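Local coordinates for aspartate aminotransferase (PDB 3K7Y), which probably catalyses the pyridoxal phosphate-dependent, reversible transfer of an amino group between L-aspartate and 2-oxoglutarate, working as a homodimer, at residues Ser188-Glu193 against Phe219-Leu224; Asp45-Asp50 against Ser315-Arg320. One frame throughout, in Å; residues are numbered along the deposited sequence.

Contact 1 of 2, residues Ser188-Glu193 against Phe219-Leu224; sequences SVNIEE and FGHTNL
Asn-190 reaches His-221 with the last atom of its side chain, and the path to that atom shows how one short side chain can bring two loops into contact. Its CB points at 219-224 but meets nothing there; the closest atom of the imidazole, His-221 NE2, still lies 5.5 Å from Asn-190 CB. CG comes next, and from it the amide branches. Asn-190 OD1 stays back, 5.1 Å from Gly-220 CA, while Asn-190 ND2 goes on to the ring, 3.5 Å from His-221 CE1 and 3.8 Å from His-221 NE2. The nitrogen comes to the ring obliquely, and the amide and ring planes stand 50° apart. In aminotransferases of this family these two loops follow neighbouring parallel strands of the large-domain sheet, 176-179 and 209-214, joined by helix 193-206 in a beta-alpha-beta crossover; the same two loops carry the cofactor-binding residues Asn-185 and Tyr-216. Gly-220 lies beyond the end of the amide, its O 4.0 Å from Asn-190 ND2, a van der Waals approach. On the histidine side, CG lies anti to the carbonyl carbon (chi1 -64°), which folds the imidazole back beside its own N and offers its CE1-NE2 part to Asn-190. The imidazole also touches Glu-226 and Asp-227, and Asp-227 OD2 accepts a hydrogen bond from Gly-220 N.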
ATOM      1  N   SER A 188      -7.737 -25.825   6.791  1.00 67.52           N
ATOM      2  CA  SER A 188      -6.457 -26.517   6.797  1.00 68.64           C
ATOM      3  C   SER A 188      -6.558 -27.846   6.055  1.00 69.26           C
ATOM      4  O   SER A 188      -5.840 -28.785   6.363  1.00 70.41           O
ATOM      5  CB  SER A 188      -5.979 -26.758   8.233  1.00 69.77           C
ATOM      6  OG  SER A 188      -6.276 -25.653   9.061  1.00 70.21           O
ATOM      7  N   VAL A 189      -7.446 -27.905   5.072  1.00 68.83           N
ATOM      8  CA  VAL A 189      -7.706 -29.116   4.301  1.00 69.53           C
ATOM      9  C   VAL A 189      -7.452 -28.791   2.827  1.00 68.86           C
ATOM     10  O   VAL A 189      -8.095 -27.898   2.294  1.00 68.17           O
ATOM     11  CB  VAL A 189      -9.202 -29.560   4.487  1.00 69.74           C
ATOM     12  CG1 VAL A 189      -9.524 -30.764   3.656  1.00 70.92           C
ATOM     13  CG2 VAL A 189      -9.525 -29.858   5.944  1.00 69.95           C
ATOM     14  N   ASN A 190      -6.511 -29.483   2.182  1.00 69.71           N
ATOM     15  CA  ASN A 190      -6.234 -29.259   0.738  1.00 69.69           C
ATOM     16  C   ASN A 190      -6.970 -30.231  -0.198  1.00 70.12           C
ATOM     17  O   ASN A 190      -7.311 -31.344   0.207  1.00 71.33           O
ATOM     18  CB  ASN A 190      -4.721 -29.174   0.400  1.00 70.23           C
ATOM     19  CG  ASN A 190      -3.808 -29.796   1.470  1.00 72.55           C
ATOM     20  OD1 ASN A 190      -4.135 -29.815   2.657  1.00 76.11           O
ATOM     21  ND2 ASN A 190      -2.645 -30.284   1.046  1.00 72.78           N
ATOM     22  N   ILE A 191      -7.227 -29.798  -1.434  1.00 69.70           N
ATOM     23  CA  ILE A 191      -7.942 -30.610  -2.442  1.00 70.38           C
ATOM     24  C   ILE A 191      -7.064 -31.747  -2.992  1.00 71.91           C
ATOM     25  O   ILE A 191      -6.038 -31.474  -3.613  1.00 72.32           O
ATOM     26  CB  ILE A 191      -8.428 -29.719  -3.632  1.00 69.62           C
ATOM     27  CG1 ILE A 191      -9.415 -28.655  -3.143  1.00 68.27           C
ATOM     28  CG2 ILE A 191      -9.059 -30.566  -4.752  1.00 69.97           C
ATOM     29  CD1 ILE A 191      -9.602 -27.488  -4.084  1.00 66.41           C
ATOM     30  N   GLU A 192      -7.462 -33.004  -2.773  1.00 73.12           N
ATOM     31  CA  GLU A 192      -6.703 -34.176  -3.262  1.00 75.01           C
ATOM     32  C   GLU A 192      -6.663 -34.264  -4.804  1.00 75.19           C
ATOM     33  O   GLU A 192      -7.659 -33.959  -5.473  1.00 75.05           O
ATOM     34  CB  GLU A 192      -7.310 -35.467  -2.706  1.00 76.35           C
ATOM     35  CG  GLU A 192      -7.492 -35.498  -1.193  1.00 77.98           C
ATOM     36  CD  GLU A 192      -8.446 -36.601  -0.731  1.00 80.77           C
ATOM     37  OE1 GLU A 192      -9.354 -36.992  -1.504  1.00 81.18           O
ATOM     38  OE2 GLU A 192      -8.290 -37.067   0.419  1.00 82.44           O
ATOM     39  N   GLU A 193      -5.541 -34.699  -5.375  1.00 75.65           N
ATOM     40  CA  GLU A 193      -5.453 -34.785  -6.840  1.00 75.95           C
ATOM     41  C   GLU A 193      -6.533 -35.677  -7.430  1.00 75.79           C
ATOM     42  O   GLU A 193      -6.920 -35.484  -8.586  1.00 75.90           O
ATOM     43  CB  GLU A 193      -4.096 -35.296  -7.333  1.00 77.60           C
ATOM     44  CG  GLU A 193      -2.892 -34.884  -6.519  1.00 79.43           C
ATOM     45  CD  GLU A 193      -1.587 -35.396  -7.117  1.00 83.41           C
ATOM     46  OE1 GLU A 193      -1.593 -35.900  -8.276  1.00 84.30           O
ATOM     47  OE2 GLU A 193      -0.553 -35.282  -6.417  1.00 84.78           O
ATOM     48  N   PHE A 219       3.540 -25.233   2.487  1.00 82.39           N
ATOM     49  CA  PHE A 219       3.103 -25.645   3.816  1.00 83.39           C
ATOM     50  C   PHE A 219       2.202 -26.880   3.807  1.00 84.26           C
ATOM     51  O   PHE A 219       2.089 -27.585   4.810  1.00 85.36           O
ATOM     52  CB  PHE A 219       2.433 -24.479   4.530  1.00 81.88           C
ATOM     53  CG  PHE A 219       3.394 -23.418   4.958  1.00 82.21           C
ATOM     54  CD1 PHE A 219       4.143 -23.568   6.118  1.00 83.12           C
ATOM     55  CD2 PHE A 219       3.556 -22.261   4.202  1.00 82.49           C
ATOM     56  CE1 PHE A 219       5.041 -22.578   6.527  1.00 83.75           C
ATOM     57  CE2 PHE A 219       4.450 -21.257   4.604  1.00 82.64           C
ATOM     58  CZ  PHE A 219       5.193 -21.421   5.770  1.00 82.90           C
ATOM     59  N   GLY A 220       1.581 -27.149   2.669  1.00 84.50           N
ATOM     60  CA  GLY A 220       0.693 -28.295   2.542  1.00 86.13           C
ATOM     61  C   GLY A 220       1.446 -29.580   2.302  1.00 88.62           C
ATOM     62  O   GLY A 220       0.994 -30.667   2.677  1.00 89.67           O
ATOM     63  N   HIS A 221       2.607 -29.455   1.671  1.00 90.12           N
ATOM     64  CA  HIS A 221       3.403 -30.619   1.297  1.00 92.20           C
ATOM     65  C   HIS A 221       4.866 -30.459   1.646  1.00 93.96           C
ATOM     66  O   HIS A 221       5.245 -29.530   2.357  1.00 93.89           O
ATOM     67  CB  HIS A 221       3.233 -30.894  -0.191  1.00 92.00           C
ATOM     68  CG  HIS A 221       1.838 -31.273  -0.567  1.00 90.30           C
ATOM     69  ND1 HIS A 221       1.044 -32.066   0.233  1.00 89.85           N
ATOM     70  CD2 HIS A 221       1.099 -30.982  -1.661  1.00 88.31           C
ATOM     71  CE1 HIS A 221      -0.127 -32.238  -0.349  1.00 88.65           C
ATOM     72  NE2 HIS A 221      -0.118 -31.596  -1.502  1.00 87.53           N
ATOM     73  N   THR A 222       5.680 -31.387   1.157  1.00 96.02           N
ATOM     74  CA  THR A 222       7.129 -31.312   1.311  1.00 97.67           C
ATOM     75  C   THR A 222       7.722 -30.572   0.111  1.00 97.46           C
ATOM     76  O   THR A 222       8.549 -29.674   0.267  1.00 97.30           O
ATOM     77  CB  THR A 222       7.737 -32.714   1.470  1.00 99.84           C
ATOM     78  OG1 THR A 222       6.795 -33.682   0.990  1.00100.07           O
ATOM     79  CG2 THR A 222       8.032 -33.002   2.940  1.00100.39           C
ATOM     80  N   ASN A 223       7.285 -30.955  -1.085  1.00 97.39           N
ATOM     81  CA  ASN A 223       7.618 -30.227  -2.297  1.00 97.26           C
ATOM     82  C   ASN A 223       6.626 -29.098  -2.421  1.00 94.80           C
ATOM     83  O   ASN A 223       5.441 -29.292  -2.169  1.00 93.89           O
ATOM     84  CB  ASN A 223       7.552 -31.147  -3.525  1.00 98.51           C
ATOM     85  CG  ASN A 223       7.937 -30.440  -4.829  1.00 98.96           C
ATOM     86  OD1 ASN A 223       8.030 -29.212  -4.895  1.00 98.86           O
ATOM     87  ND2 ASN A 223       8.153 -31.223  -5.874  1.00100.56           N
ATOM     88  N   LEU A 224       7.105 -27.917  -2.795  1.00 94.02           N
ATOM     89  CA  LEU A 224       6.247 -26.732  -2.818  1.00 91.62           C
ATOM     90  C   LEU A 224       5.641 -26.492  -4.193  1.00 90.49           C
ATOM     91  O   LEU A 224       4.793 -25.615  -4.362  1.00 89.29           O
ATOM     92  CB  LEU A 224       6.979 -25.489  -2.287  1.00 91.22           C
ATOM     93  CG  LEU A 224       8.132 -24.940  -3.118  1.00 92.28           C
ATOM     94  CD1 LEU A 224       7.622 -23.872  -4.056  1.00 91.28           C
ATOM     95  CD2 LEU A 224       9.199 -24.370  -2.215  1.00 93.57           C
TER

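Contact 2 of 2, residues Asp45-Asp50 against Ser315-Arg320; sequences DLHIFD and SQLSQR
His-47 and Leu-317 each carry CG anti to the backbone nitrogen, with chi1 at 180° in the histidine and -165° in the leucine, and these extended side chains come at each other from opposite directions. The backbones stay well apart, the closest alpha carbons, Phe-49 CA and Leu-317 CA, being 10.3 Å from each other, and the side chains span the gap. The contact belongs to the fold-type I architecture of pyridoxal phosphate enzymes: Leu-317 sits on the long helix 304-335, which in aspartate aminotransferases runs from the large into the small domain, and 45-50 belongs to the loop that precedes helix 50-62. One methyl group does the touching from the helix. Leu-317 CD2 lies 3.9 Å from His-47 CE1 and 4.1 Å from His-47 ND1, reaching the imidazole obliquely at its outer end. The same methyl meets a second ring, with Leu-317 CD2 4.4 Å from Phe-49 CZ, again at a slant. It lies beside two rings that already pack on each other, the imidazole edge-on to the phenyl face. Against Phe-49 the contact is apolar; against His-47 the methyl meets a polar ring by van der Waals contact alone. Beyond the two segments, Trp-310 of the same helix packs edge-to-face with Phe-49, and Ser-252 touches it from a loop. Residues Asp-45, Leu-46 and Ile-48 pack against Glu-65, Lys-66 and Lys-64 of the second subunit, so the loop lies between the helix and the dimer partner. Within the ring pair, His-47 CE1 stands 3.6 Å above the plane of the Phe-49 ring, over its centre, while Phe-49 CZ lies in the imidazole plane.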
ATOM      1  N   ASP A  45       8.783 -17.254  19.446  1.00106.68           N
ATOM      2  CA  ASP A  45       8.835 -15.894  18.902  1.00104.60           C
ATOM      3  C   ASP A  45       8.928 -15.948  17.376  1.00102.25           C
ATOM      4  O   ASP A  45       9.332 -16.975  16.820  1.00102.66           O
ATOM      5  CB  ASP A  45      10.017 -15.114  19.490  1.00106.27           C
ATOM      6  CG  ASP A  45      11.314 -15.905  19.467  1.00108.37           C
ATOM      7  OD1 ASP A  45      12.354 -15.329  19.854  1.00110.06           O
ATOM      8  OD2 ASP A  45      11.293 -17.098  19.073  1.00109.21           O
ATOM      9  N   LEU A  46       8.575 -14.845  16.712  1.00 99.14           N
ATOM     10  CA  LEU A  46       8.413 -14.823  15.251  1.00 95.88           C
ATOM     11  C   LEU A  46       9.574 -15.422  14.456  1.00 95.06           C
ATOM     12  O   LEU A  46      10.742 -15.274  14.822  1.00 95.97           O
ATOM     13  CB  LEU A  46       8.139 -13.403  14.758  1.00 95.13           C
ATOM     14  CG  LEU A  46       7.945 -13.276  13.240  1.00 94.07           C
ATOM     15  CD1 LEU A  46       6.601 -13.852  12.825  1.00 92.95           C
ATOM     16  CD2 LEU A  46       8.104 -11.836  12.762  1.00 93.49           C
ATOM     17  N   HIS A  47       9.228 -16.079  13.356  1.00 92.54           N
ATOM     18  CA  HIS A  47      10.206 -16.750  12.510  1.00 92.00           C
ATOM     19  C   HIS A  47      10.866 -15.829  11.488  1.00 90.87           C
ATOM     20  O   HIS A  47      10.288 -14.808  11.094  1.00 89.72           O
ATOM     21  CB  HIS A  47       9.554 -17.921  11.773  1.00 91.38           C
ATOM     22  CG  HIS A  47      10.497 -18.664  10.881  1.00 91.88           C
ATOM     23  ND1 HIS A  47      10.321 -18.747   9.517  1.00 90.53           N
ATOM     24  CD2 HIS A  47      11.645 -19.333  11.154  1.00 93.83           C
ATOM     25  CE1 HIS A  47      11.303 -19.458   8.992  1.00 91.99           C
ATOM     26  NE2 HIS A  47      12.120 -19.825   9.964  1.00 94.02           N
ATOM     27  N   ILE A  48      12.080 -16.201  11.069  1.00 90.79           N
ATOM     28  CA  ILE A  48      12.730 -15.595   9.901  1.00 89.33           C
ATOM     29  C   ILE A  48      13.875 -16.447   9.342  1.00 89.97           C
ATOM     30  O   ILE A  48      14.692 -16.952  10.093  1.00 91.39           O
ATOM     31  CB  ILE A  48      13.176 -14.106  10.155  1.00 89.42           C
ATOM     32  CG1 ILE A  48      13.469 -13.391   8.817  1.00 88.20           C
ATOM     33  CG2 ILE A  48      14.328 -14.022  11.186  1.00 90.65           C
ATOM     34  CD1 ILE A  48      12.727 -12.100   8.636  1.00 85.53           C
ATOM     35  N   PHE A  49      13.918 -16.585   8.019  1.00 88.71           N
ATOM     36  CA  PHE A  49      14.972 -17.320   7.322  1.00 89.65           C
ATOM     37  C   PHE A  49      16.353 -16.653   7.406  1.00 91.07           C
ATOM     38  O   PHE A  49      16.486 -15.543   7.915  1.00 91.02           O
ATOM     39  CB  PHE A  49      14.585 -17.488   5.853  1.00 88.67           C
ATOM     40  CG  PHE A  49      13.382 -18.347   5.638  1.00 87.07           C
ATOM     41  CD1 PHE A  49      13.515 -19.712   5.435  1.00 88.09           C
ATOM     42  CD2 PHE A  49      12.112 -17.792   5.638  1.00 84.55           C
ATOM     43  CE1 PHE A  49      12.387 -20.510   5.242  1.00 87.51           C
ATOM     44  CE2 PHE A  49      10.990 -18.577   5.447  1.00 83.49           C
ATOM     45  CZ  PHE A  49      11.122 -19.933   5.241  1.00 84.49           C
ATOM     46  N   ASP A  50      17.379 -17.341   6.909  1.00 92.39           N
ATOM     47  CA  ASP A  50      18.703 -16.747   6.751  1.00 93.84           C
ATOM     48  C   ASP A  50      18.864 -16.241   5.328  1.00 93.24           C
ATOM     49  O   ASP A  50      19.460 -15.191   5.099  1.00 93.49           O
ATOM     50  CB  ASP A  50      19.807 -17.756   7.087  1.00 96.43           C
ATOM     51  CG  ASP A  50      20.128 -17.806   8.576  1.00 97.55           C
ATOM     52  OD1 ASP A  50      19.199 -17.939   9.401  1.00 97.07           O
ATOM     53  OD2 ASP A  50      21.324 -17.726   8.921  1.00 99.17           O
ATOM     54  N   SER A 315      11.205 -26.369   2.974  1.00 79.99           N
ATOM     55  CA  SER A 315      10.822 -27.788   3.022  1.00 80.39           C
ATOM     56  C   SER A 315      10.978 -28.398   4.422  1.00 81.29           C
ATOM     57  O   SER A 315      10.116 -29.163   4.873  1.00 80.70           O
ATOM     58  CB  SER A 315      11.603 -28.606   2.004  1.00 82.08           C
ATOM     59  OG  SER A 315      10.861 -29.754   1.658  1.00 81.37           O
ATOM     60  N   GLN A 316      12.084 -28.045   5.086  1.00 82.73           N
ATOM     61  CA  GLN A 316      12.322 -28.323   6.513  1.00 83.42           C
ATOM     62  C   GLN A 316      11.255 -27.713   7.439  1.00 81.27           C
ATOM     63  O   GLN A 316      11.075 -28.170   8.564  1.00 81.56           O
ATOM     64  CB  GLN A 316      13.717 -27.830   6.942  1.00 85.21           C
ATOM     65  CG  GLN A 316      14.771 -28.924   7.144  1.00 88.90           C
ATOM     66  CD  GLN A 316      15.681 -29.161   5.929  1.00 91.62           C
ATOM     67  OE1 GLN A 316      15.984 -28.239   5.174  1.00 92.39           O
ATOM     68  NE2 GLN A 316      16.135 -30.403   5.759  1.00 93.09           N
ATOM     69  N   LEU A 317      10.552 -26.684   6.978  1.00 79.37           N
ATOM     70  CA  LEU A 317       9.516 -26.059   7.809  1.00 77.74           C
ATOM     71  C   LEU A 317       8.172 -26.805   7.803  1.00 76.82           C
ATOM     72  O   LEU A 317       7.693 -27.206   8.860  1.00 76.47           O
ATOM     73  CB  LEU A 317       9.345 -24.573   7.470  1.00 76.06           C
ATOM     74  CG  LEU A 317       8.575 -23.723   8.476  1.00 74.25           C
ATOM     75  CD1 LEU A 317       9.016 -24.022   9.894  1.00 75.33           C
ATOM     76  CD2 LEU A 317       8.774 -22.256   8.170  1.00 72.95           C
ATOM     77  N   SER A 318       7.578 -26.997   6.628  1.00 76.64           N
ATOM     78  CA  SER A 318       6.315 -27.729   6.532  1.00 76.80           C
ATOM     79  C   SER A 318       6.404 -29.101   7.214  1.00 78.68           C
ATOM     80  O   SER A 318       5.427 -29.566   7.813  1.00 78.42           O
ATOM     81  CB  SER A 318       5.886 -27.901   5.077  1.00 76.34           C
ATOM     82  OG  SER A 318       6.707 -28.857   4.425  1.00 78.73           O
ATOM     83  N   GLN A 319       7.566 -29.751   7.118  1.00 80.98           N
ATOM     84  CA  GLN A 319       7.779 -31.003   7.843  1.00 83.00           C
ATOM     85  C   GLN A 319       7.504 -30.760   9.334  1.00 82.47           C
ATOM     86  O   GLN A 319       6.555 -31.312   9.884  1.00 82.13           O
ATOM     87  CB  GLN A 319       9.189 -31.589   7.608  1.00 85.72           C
ATOM     88  CG  GLN A 319      10.224 -31.279   8.727  1.00 88.78           C
ATOM     89  CD  GLN A 319      11.580 -31.993   8.591  1.00 93.79           C
ATOM     90  OE1 GLN A 319      11.884 -32.611   7.568  1.00 96.30           O
ATOM     91  NE2 GLN A 319      12.401 -31.899   9.639  1.00 95.88           N
ATOM     92  N   ARG A 320       8.295 -29.890   9.968  1.00 82.61           N
ATOM     93  CA  ARG A 320       8.203 -29.680  11.414  1.00 82.46           C
ATOM     94  C   ARG A 320       6.763 -29.398  11.828  1.00 79.80           C
ATOM     95  O   ARG A 320       6.267 -29.974  12.797  1.00 80.36           O
ATOM     96  CB  ARG A 320       9.136 -28.557  11.884  1.00 83.22           C
ATOM     97  CG  ARG A 320       9.010 -28.263  13.381  1.00 85.69           C
ATOM     98  CD  ARG A 320       9.733 -26.971  13.850  1.00 89.69           C
ATOM     99  NE  ARG A 320       9.039 -25.703  13.547  1.00 89.61           N
ATOM    100  CZ  ARG A 320       7.902 -25.261  14.101  1.00 89.61           C
ATOM    101  NH1 ARG A 320       7.231 -25.978  15.002  1.00 90.21           N
ATOM    102  NH2 ARG A 320       7.414 -24.085  13.723  1.00 89.64           N
TER

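Sequence nesting and spatial contact go together here: contact 1 lies inside the chain loop that contact 2 closes, and their centres are about 17 Å apart. The segments 219-224 and 315-320 join them directly. Ser-318 OG lies 2.6 Å from His-221 O, and Ser-315 OG 2.7 Å from Thr-222 O, both probable hydrogen bonds that tie the loop to helix 304-335. Phe-219 adds apolar packing on Leu-317. Neither contact touches the cofactor: the side chains of Asn-190 and Phe-49 are about 12 and 13 Å from a bound pyridoxal phosphate, whereas the side chain of Leu-317 is about 8 Å from that of the cofactor-binding Lys-249.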